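Local structure of endo-beta-1,4-glucanase (Cryptopygus antarcticus, 5H4U) at residues R26-C31 against S71-D76; C106-F111 against G118-V123; T114-Q119 against K195-P200. The protein hydrolyses internal beta-1,4-glucosidic linkages in carboxymethylcellulose, lichenan and barley beta-glucan, releasing mainly cellobiose, cellotriose and cellotetraose from carboxymethylcellulose. All coordinates share one frame; numbering follows the deposited sequence.

Contact 1: R26-C31 against S71-D76; sequences RYWDCC and SYVCND
Trp28 and Cys30 meet Val73 in a buried loop-to-loop contact just past the end of strand 19-27, where the glycosyl hydrolase 45 double-psi beta-barrel passes into its disulfide-rich loops. Val73 is the wedge. Its side chain points into segment 26-31, and with CG1 between backbone N and carbonyl carbon (chi1 58°) that methyl reaches the backbone of Cys30, 3.6 Å from Cys30 CA, while Val73 CB lies beside the carbonyl oxygen of Cys31. The Trp28 side chain crosses Val73 at a slant: CG anti to the backbone N (chi1 -170°) brings the benzo part of the indole to Val73, so that Trp28 CZ2 lies 3.8 Å from Val73 CG1. Met140 of strand 135-140 touches both side chains. One weak backbone hydrogen bond joins the segments, from Val73 N to Cys30 O at 3.3 Å, and the same oxygen sits at the edge of the Tyr72 ring. The far end of that tyrosine bonds to Ser154 OG in helix 152-156. Disulfide Cys30-Cys152 ties segment 26-31 to helix 152-156, while Cys31-Cys66 and Cys50-Cys74 lead to loops. Asp29, probably the catalytic nucleophile, lies between the touching residues, its carboxylate held by an Asx turn: Cys31 N donates to Asp29 OD1 at 3.0 Å, from above the carboxylate plane.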
loop_
_atom_site.group_PDB
_atom_site.type_symbol
_atom_site.label_atom_id
_atom_site.label_comp_id
_atom_site.label_asym_id
_atom_site.label_seq_id
_atom_site.Cartn_x
_atom_site.Cartn_y
_atom_site.Cartn_z
ATOM N N ARG A 26 5.765 6.252 -3.317
ATOM C CA ARG A 26 5.388 4.946 -3.847
ATOM C C ARG A 26 6.339 3.873 -3.335
ATOM O O ARG A 26 7.545 4.100 -3.223
ATOM C CB ARG A 26 5.356 4.956 -5.378
ATOM C CG ARG A 26 6.607 5.397 -6.024
ATOM C CD ARG A 26 6.437 5.582 -7.497
ATOM N NE ARG A 26 7.728 5.826 -8.118
ATOM C CZ ARG A 26 8.278 7.028 -8.248
ATOM N NH1 ARG A 26 7.653 8.107 -7.789
ATOM N NH2 ARG A 26 9.477 7.142 -8.804
ATOM N N TYR A 27 5.811 2.685 -3.068
ATOM C CA TYR A 27 6.700 1.673 -2.523
ATOM C C TYR A 27 6.047 0.311 -2.586
ATOM O O TYR A 27 4.827 0.197 -2.613
ATOM C CB TYR A 27 7.090 1.999 -1.073
ATOM C CG TYR A 27 6.207 1.401 0.002
ATOM C CD1 TYR A 27 4.989 1.982 0.333
ATOM C CD2 TYR A 27 6.620 0.280 0.730
ATOM C CE1 TYR A 27 4.185 1.450 1.339
ATOM C CE2 TYR A 27 5.824 -0.267 1.725
ATOM C CZ TYR A 27 4.609 0.323 2.027
ATOM O OH TYR A 27 3.824 -0.223 3.017
ATOM N N TRP A 28 6.886 -0.718 -2.634
ATOM C CA TRP A 28 6.410 -2.093 -2.571
ATOM C C TRP A 28 7.597 -2.939 -2.110
ATOM O O TRP A 28 8.409 -3.386 -2.921
ATOM C CB TRP A 28 5.868 -2.590 -3.890
ATOM C CG TRP A 28 5.173 -3.889 -3.769
ATOM C CD1 TRP A 28 5.742 -5.134 -3.707
ATOM C CD2 TRP A 28 3.766 -4.086 -3.714
ATOM N NE1 TRP A 28 4.766 -6.099 -3.610
ATOM C CE2 TRP A 28 3.541 -5.482 -3.613
ATOM C CE3 TRP A 28 2.668 -3.221 -3.738
ATOM C CZ2 TRP A 28 2.265 -6.024 -3.529
ATOM C CZ3 TRP A 28 1.402 -3.760 -3.654
ATOM C CH2 TRP A 28 1.209 -5.152 -3.558
ATOM N N ASP A 29 7.680 -3.136 -0.809
ATOM C CA ASP A 29 8.740 -3.919 -0.218
ATOM C C ASP A 29 8.305 -5.347 0.069
ATOM O O ASP A 29 9.093 -6.116 0.614
ATOM C CB ASP A 29 9.245 -3.234 1.059
ATOM C CG ASP A 29 8.189 -3.141 2.142
ATOM O OD1 ASP A 29 7.068 -3.679 1.959
ATOM O OD2 ASP A 29 8.475 -2.485 3.174
ATOM N N CYS A 30 7.066 -5.711 -0.259
ATOM C CA CYS A 30 6.554 -7.062 -0.106
ATOM C C CYS A 30 6.343 -7.485 1.344
ATOM O O CYS A 30 5.958 -8.639 1.579
ATOM C CB CYS A 30 7.478 -8.098 -0.767
ATOM S SG CYS A 30 7.670 -7.976 -2.558
ATOM N N CYS A 31 6.592 -6.617 2.328
ATOM C CA CYS A 31 6.623 -7.079 3.709
ATOM C C CYS A 31 5.217 -7.230 4.278
ATOM O O CYS A 31 4.265 -6.585 3.830
ATOM C CB CYS A 31 7.366 -6.101 4.593
ATOM S SG CYS A 31 9.005 -5.763 4.069
ATOM N N SER A 71 5.525 -14.809 5.918
ATOM C CA SER A 71 4.288 -14.112 5.586
ATOM C C SER A 71 4.560 -12.862 4.752
ATOM O O SER A 71 5.454 -12.078 5.073
ATOM C CB SER A 71 3.558 -13.735 6.867
ATOM O OG SER A 71 2.553 -12.796 6.612
ATOM N N TYR A 72 3.762 -12.648 3.704
ATOM C CA TYR A 72 3.982 -11.543 2.765
ATOM C C TYR A 72 2.691 -10.778 2.512
ATOM O O TYR A 72 1.610 -11.178 2.956
ATOM C CB TYR A 72 4.563 -12.052 1.438
ATOM C CG TYR A 72 5.913 -12.699 1.625
ATOM C CD1 TYR A 72 7.075 -11.945 1.538
ATOM C CD2 TYR A 72 6.027 -14.031 1.945
ATOM C CE1 TYR A 72 8.300 -12.506 1.730
ATOM C CE2 TYR A 72 7.244 -14.602 2.143
ATOM C CZ TYR A 72 8.384 -13.838 2.026
ATOM O OH TYR A 72 9.615 -14.407 2.226
ATOM N N VAL A 73 2.814 -9.644 1.813
ATOM C CA VAL A 73 1.627 -8.919 1.363
ATOM C C VAL A 73 0.962 -9.683 0.222
ATOM O O VAL A 73 1.628 -10.316 -0.608
ATOM C CB VAL A 73 1.973 -7.473 0.950
ATOM C CG1 VAL A 73 3.009 -7.459 -0.134
ATOM C CG2 VAL A 73 0.700 -6.726 0.494
ATOM N N CYS A 74 -0.366 -9.600 0.159
ATOM C CA CYS A 74 -1.130 -10.393 -0.797
ATOM C C CYS A 74 -1.185 -9.717 -2.167
ATOM O O CYS A 74 -1.264 -8.485 -2.270
ATOM C CB CYS A 74 -2.544 -10.624 -0.262
ATOM S SG CYS A 74 -2.683 -11.632 1.292
ATOM N N ASN A 75 -1.163 -10.540 -3.228
ATOM C CA ASN A 75 -1.271 -10.026 -4.592
ATOM C C ASN A 75 -2.519 -9.171 -4.701
ATOM O O ASN A 75 -2.563 -8.194 -5.459
ATOM C CB ASN A 75 -1.336 -11.185 -5.587
ATOM C CG ASN A 75 -0.030 -11.961 -5.688
ATOM O OD1 ASN A 75 1.041 -11.390 -5.584
ATOM N ND2 ASN A 75 -0.123 -13.274 -5.897
ATOM N N ASP A 76 -3.488 -9.482 -3.853
ATOM C CA ASP A 76 -4.782 -8.848 -3.743
ATOM C C ASP A 76 -4.693 -7.390 -3.333
ATOM O O ASP A 76 -5.648 -6.626 -3.535
ATOM C CB ASP A 76 -5.484 -9.586 -2.601
ATOM C CG ASP A 76 -6.879 -9.901 -2.887
ATOM O OD1 ASP A 76 -7.354 -9.392 -3.906
ATOM O OD2 ASP A 76 -7.492 -10.656 -2.096
#

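Contact 2: C106-F111 against G118-V123; sequences CYEMTF and GQKMIV
Gly118 N donates to Phe111 O at 2.8 Å, the shortest polar bond between these segments, and starts the pairing of an antiparallel beta hairpin of the double-psi barrel, strands 106-111 and 120-128. The bond is straight at hydrogen, yet Gly118 N stands above the carbonyl plane, as the chain is still turning there. Farther along, Tyr107 with Val123 and Met109 with Met121 are hydrogen-bonded pairs; Glu108 with Ile122 and Thr110 with Lys120 are non-hydrogen-bonded pairs. The barrel-side face carries Tyr107, Met109, Met121 and Val123. Met121, CG anti to its N (chi1 -176°), extends past Phe111, whose ring crosses it at a slant with CE2 3.6 Å from Met121 CB; Leu139 of strand 135-140 lies against both methionines. Replacing Phe111 by an alanine takes the ring away from Met121 CB, Ile116 and Pro200, and would probably open a gap under the hairpin end. On the other face, Glu108 CB rests 3.6 Å from Ile122 CG1. Beyond it the bent Lys120 chain passes the carboxylate, with Glu108 OE1 3.4 Å from Lys120 CD and in a long salt bridge of 3.9 Å with Lys120 NZ.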
loop_
_atom_site.group_PDB
_atom_site.type_symbol
_atom_site.label_atom_id
_atom_site.label_comp_id
_atom_site.label_asym_id
_atom_site.label_seq_id
_atom_site.Cartn_x
_atom_site.Cartn_y
_atom_site.Cartn_z
ATOM N N CYS A 106 -9.801 4.184 5.991
ATOM C CA CYS A 106 -9.761 4.574 4.593
ATOM C C CYS A 106 -9.780 6.079 4.432
ATOM O O CYS A 106 -10.461 6.805 5.168
ATOM C CB CYS A 106 -10.915 3.979 3.792
ATOM S SG CYS A 106 -10.694 2.239 3.581
ATOM N N TYR A 107 -9.056 6.527 3.434
ATOM C CA TYR A 107 -8.992 7.931 3.116
ATOM C C TYR A 107 -9.219 8.048 1.620
ATOM O O TYR A 107 -8.743 7.205 0.853
ATOM C CB TYR A 107 -7.640 8.516 3.572
ATOM C CG TYR A 107 -7.375 8.272 5.053
ATOM C CD1 TYR A 107 -6.932 7.043 5.505
ATOM C CD2 TYR A 107 -7.597 9.270 6.002
ATOM C CE1 TYR A 107 -6.720 6.817 6.830
ATOM C CE2 TYR A 107 -7.378 9.048 7.336
ATOM C CZ TYR A 107 -6.934 7.817 7.744
ATOM O OH TYR A 107 -6.682 7.566 9.075
ATOM N N GLU A 108 -10.036 9.016 1.217
ATOM C CA GLU A 108 -10.124 9.389 -0.185
ATOM C C GLU A 108 -9.407 10.717 -0.386
ATOM O O GLU A 108 -9.607 11.670 0.377
ATOM C CB GLU A 108 -11.556 9.455 -0.697
ATOM C CG GLU A 108 -12.046 10.835 -0.925
ATOM C CD GLU A 108 -13.385 10.878 -1.626
ATOM O OE1 GLU A 108 -13.535 11.828 -2.422
ATOM O OE2 GLU A 108 -14.246 9.973 -1.435
ATOM N N MET A 109 -8.522 10.749 -1.368
ATOM C CA MET A 109 -7.651 11.880 -1.615
ATOM C C MET A 109 -7.851 12.392 -3.032
ATOM O O MET A 109 -8.081 11.610 -3.969
ATOM C CB MET A 109 -6.155 11.505 -1.338
ATOM C CG MET A 109 -5.612 10.137 -1.877
ATOM S SD MET A 109 -3.997 9.629 -1.118
ATOM C CE MET A 109 -3.072 9.007 -2.472
ATOM N N THR A 110 -7.805 13.712 -3.162
ATOM C CA THR A 110 -7.767 14.384 -4.446
ATOM C C THR A 110 -6.333 14.833 -4.668
ATOM O O THR A 110 -5.776 15.587 -3.860
ATOM C CB THR A 110 -8.705 15.588 -4.501
ATOM O OG1 THR A 110 -10.027 15.169 -4.167
ATOM C CG2 THR A 110 -8.722 16.162 -5.916
ATOM N N PHE A 111 -5.727 14.335 -5.736
ATOM C CA PHE A 111 -4.373 14.743 -6.040
ATOM C C PHE A 111 -4.344 16.205 -6.435
ATOM O O PHE A 111 -5.253 16.710 -7.104
ATOM C CB PHE A 111 -3.780 13.842 -7.107
ATOM C CG PHE A 111 -3.592 12.461 -6.614
ATOM C CD1 PHE A 111 -2.631 12.204 -5.661
ATOM C CD2 PHE A 111 -4.412 11.445 -7.038
ATOM C CE1 PHE A 111 -2.462 10.957 -5.181
ATOM C CE2 PHE A 111 -4.252 10.201 -6.567
ATOM C CZ PHE A 111 -3.269 9.943 -5.635
ATOM N N GLY A 118 -6.314 16.554 -9.673
ATOM C CA GLY A 118 -7.741 16.466 -9.825
ATOM C C GLY A 118 -8.294 15.067 -9.716
ATOM O O GLY A 118 -9.499 14.907 -9.475
ATOM N N GLN A 119 -7.452 14.052 -9.903
ATOM C CA GLN A 119 -7.888 12.673 -9.827
ATOM C C GLN A 119 -8.043 12.236 -8.375
ATOM O O GLN A 119 -7.467 12.813 -7.448
ATOM C CB GLN A 119 -6.914 11.737 -10.561
ATOM C CG GLN A 119 -6.707 12.053 -12.032
ATOM C CD GLN A 119 -5.773 11.061 -12.732
ATOM O OE1 GLN A 119 -5.685 9.895 -12.345
ATOM N NE2 GLN A 119 -5.076 11.524 -13.772
ATOM N N LYS A 120 -8.870 11.220 -8.190
ATOM C CA LYS A 120 -9.333 10.791 -6.889
ATOM C C LYS A 120 -8.875 9.363 -6.657
ATOM O O LYS A 120 -9.155 8.476 -7.471
ATOM C CB LYS A 120 -10.850 10.845 -6.790
ATOM C CG LYS A 120 -11.491 12.186 -6.645
ATOM C CD LYS A 120 -12.651 12.002 -5.663
ATOM C CE LYS A 120 -13.905 12.804 -6.010
ATOM N NZ LYS A 120 -15.121 11.920 -5.967
ATOM N N MET A 121 -8.204 9.128 -5.540
ATOM C CA MET A 121 -7.846 7.768 -5.182
ATOM C C MET A 121 -8.285 7.485 -3.755
ATOM O O MET A 121 -8.110 8.318 -2.860
ATOM C CB MET A 121 -6.357 7.526 -5.314
ATOM C CG MET A 121 -5.986 6.097 -5.040
ATOM S SD MET A 121 -4.208 5.842 -5.039
ATOM C CE MET A 121 -4.151 4.042 -4.989
ATOM N N ILE A 122 -8.809 6.289 -3.535
ATOM C CA ILE A 122 -9.270 5.868 -2.225
ATOM C C ILE A 122 -8.372 4.724 -1.785
ATOM O O ILE A 122 -8.217 3.723 -2.505
ATOM C CB ILE A 122 -10.746 5.456 -2.260
ATOM C CG1 ILE A 122 -11.567 6.583 -2.879
ATOM C CG2 ILE A 122 -11.250 5.172 -0.872
ATOM C CD1 ILE A 122 -13.025 6.282 -3.005
ATOM N N VAL A 123 -7.723 4.902 -0.636
ATOM C CA VAL A 123 -6.801 3.897 -0.125
ATOM C C VAL A 123 -7.285 3.434 1.237
ATOM O O VAL A 123 -7.919 4.183 1.994
ATOM C CB VAL A 123 -5.337 4.406 -0.053
ATOM C CG1 VAL A 123 -4.854 4.781 -1.433
ATOM C CG2 VAL A 123 -5.216 5.583 0.878
#

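Contact 3: T114-Q119 against K195-P200; sequences TAISGQ and KNADNP
Ile116 and Thr114 of the turn 114-119 dock on Ala197, Pro200 and the chain of Lys195, joining two loops by small apolar contacts. Ile116 sits in the middle. Its CG1 takes the position between backbone N and carbonyl carbon (chi1 67°), which sends CD1 to Ala197 CB at 3.7 Å and to Pro200 CG at 3.9 Å, while its other branch, CG2, lies 3.6 Å from Lys195 CB. The lysine runs past Ile116 in the opposite direction, fully extended, with CD also near the Ala115 methyl. At its end Lys195 NZ gives a weak hydrogen bond to Ala115 O at 3.4 Å. Thr114 divides its two branches: CG2 rests on the Pro200 ring, 3.7 Å from Pro200 CB, and OG1 lies on the side of Ala197.

The turn itself positions these side chains. Thr114 OG1 accepts from Ile116 N at 3.0 Å, an ST turn that fixes the rotation of the threonine. Ser117 N bonds to Thr114 O across a type I turn, and a type II turn from Ile116 to Gln119, with Gly118 at its third position, follows directly. On the other loop, the Asp198 carboxylate forms a salt bridge with Arg26, and Pro200 O accepts from Thr24 OG1 on strand 19-27.

Phe194 packs on both Ile116 and Pro200, and so does Phe111. The contact thus fastens the loop between strands 106-111 and 120-128 to the one leading from helix 184-191 into strand 201-207, at one end of the barrel.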
loop_
_atom_site.group_PDB
_atom_site.type_symbol
_atom_site.label_atom_id
_atom_site.label_comp_id
_atom_site.label_asym_id
_atom_site.label_seq_id
_atom_site.Cartn_x
_atom_site.Cartn_y
_atom_site.Cartn_z
ATOM N N THR A 114 0.153 16.767 -9.771
ATOM C CA THR A 114 0.972 16.341 -10.910
ATOM C C THR A 114 0.153 16.256 -12.184
ATOM O O THR A 114 -0.839 16.963 -12.356
ATOM C CB THR A 114 1.634 14.984 -10.692
ATOM O OG1 THR A 114 0.623 13.975 -10.573
ATOM C CG2 THR A 114 2.567 15.005 -9.460
ATOM N N ALA A 115 0.583 15.415 -13.105
ATOM C CA ALA A 115 -0.272 15.134 -14.241
ATOM C C ALA A 115 -1.576 14.466 -13.810
ATOM O O ALA A 115 -2.518 14.424 -14.602
ATOM C CB ALA A 115 0.474 14.275 -15.257
ATOM N N ILE A 116 -1.643 13.915 -12.596
ATOM C CA ILE A 116 -2.871 13.303 -12.084
ATOM C C ILE A 116 -3.623 14.252 -11.143
ATOM O O ILE A 116 -4.475 13.809 -10.369
ATOM C CB ILE A 116 -2.600 11.949 -11.409
ATOM C CG1 ILE A 116 -1.779 12.117 -10.138
ATOM C CG2 ILE A 116 -1.870 11.050 -12.351
ATOM C CD1 ILE A 116 -1.526 10.832 -9.395
ATOM N N SER A 117 -3.291 15.544 -11.177
ATOM C CA SER A 117 -4.004 16.564 -10.407
ATOM C C SER A 117 -5.494 16.546 -10.719
ATOM O O SER A 117 -5.892 16.506 -11.885
ATOM C CB SER A 117 -3.431 17.943 -10.711
ATOM O OG SER A 117 -3.975 18.919 -9.844
ATOM N N GLY A 118 -6.314 16.554 -9.673
ATOM C CA GLY A 118 -7.741 16.466 -9.825
ATOM C C GLY A 118 -8.294 15.067 -9.716
ATOM O O GLY A 118 -9.499 14.907 -9.475
ATOM N N GLN A 119 -7.452 14.052 -9.903
ATOM C CA GLN A 119 -7.888 12.673 -9.827
ATOM C C GLN A 119 -8.043 12.236 -8.375
ATOM O O GLN A 119 -7.467 12.813 -7.448
ATOM C CB GLN A 119 -6.914 11.737 -10.561
ATOM C CG GLN A 119 -6.707 12.053 -12.032
ATOM C CD GLN A 119 -5.773 11.061 -12.732
ATOM O OE1 GLN A 119 -5.685 9.895 -12.345
ATOM N NE2 GLN A 119 -5.076 11.524 -13.772
ATOM N N LYS A 195 -0.110 7.598 -14.135
ATOM C CA LYS A 195 0.664 8.452 -15.044
ATOM C C LYS A 195 2.106 8.622 -14.616
ATOM O O LYS A 195 2.742 9.609 -14.982
ATOM C CB LYS A 195 0.020 9.823 -15.213
ATOM C CG LYS A 195 -1.127 9.801 -16.171
ATOM C CD LYS A 195 -1.820 11.141 -16.284
ATOM C CE LYS A 195 -3.202 10.966 -16.842
ATOM N NZ LYS A 195 -3.904 12.241 -16.879
ATOM N N ASN A 196 2.636 7.658 -13.866
ATOM C CA ASN A 196 3.978 7.730 -13.290
ATOM C C ASN A 196 4.239 9.069 -12.600
ATOM O O ASN A 196 5.375 9.539 -12.527
ATOM C CB ASN A 196 5.010 7.443 -14.373
ATOM C CG ASN A 196 6.383 7.174 -13.816
ATOM O OD1 ASN A 196 6.536 6.746 -12.658
ATOM N ND2 ASN A 196 7.394 7.381 -14.647
ATOM N N ALA A 197 3.195 9.632 -12.001
ATOM C CA ALA A 197 3.317 10.835 -11.194
ATOM C C ALA A 197 4.378 10.639 -10.136
ATOM O O ALA A 197 4.495 9.559 -9.551
ATOM C CB ALA A 197 1.987 11.161 -10.522
ATOM N N ASP A 198 5.170 11.676 -9.910
ATOM C CA ASP A 198 6.281 11.628 -8.961
ATOM C C ASP A 198 5.874 12.351 -7.683
ATOM O O ASP A 198 5.827 13.585 -7.652
ATOM C CB ASP A 198 7.518 12.254 -9.596
ATOM C CG ASP A 198 8.779 11.921 -8.871
ATOM O OD1 ASP A 198 8.777 10.986 -8.029
ATOM O OD2 ASP A 198 9.792 12.584 -9.165
ATOM N N ASN A 199 5.595 11.595 -6.624
ATOM C CA ASN A 199 5.207 12.151 -5.331
ATOM C C ASN A 199 4.093 13.177 -5.482
ATOM O O ASN A 199 4.296 14.360 -5.185
ATOM C CB ASN A 199 6.383 12.794 -4.608
ATOM C CG ASN A 199 7.493 11.857 -4.314
ATOM O OD1 ASN A 199 7.328 10.646 -4.345
ATOM N ND2 ASN A 199 8.647 12.417 -3.959
ATOM N N PRO A 200 2.924 12.783 -5.967
ATOM C CA PRO A 200 1.847 13.768 -6.089
ATOM C C PRO A 200 1.407 14.146 -4.698
ATOM O O PRO A 200 1.313 13.313 -3.803
ATOM C CB PRO A 200 0.764 13.020 -6.867
ATOM C CG PRO A 200 1.017 11.587 -6.566
ATOM C CD PRO A 200 2.509 11.473 -6.490
#

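Contact 1 is the buried one, about 7 Å from the chain centre measured between centres; contact 2 is partly buried, and contact 3, about 17 Å out, has several exposed residues. Contact 2 is a regular strand pair with backbone bonds throughout, whereas contacts 1 and 3 join irregular loops, each with a weak hydrogen bond across it and mostly apolar packing. Disulfides run from contact 1 and from one end of contact 2 to other parts of the chain. Contacts 2 and 3 share Gly118 and Gln119, with Phe111 of the hairpin packing on Pro200. Contacts 1 and 3 meet through the Arg26-Asp198 salt bridge, while contacts 1 and 2 reach the same sheet without touching.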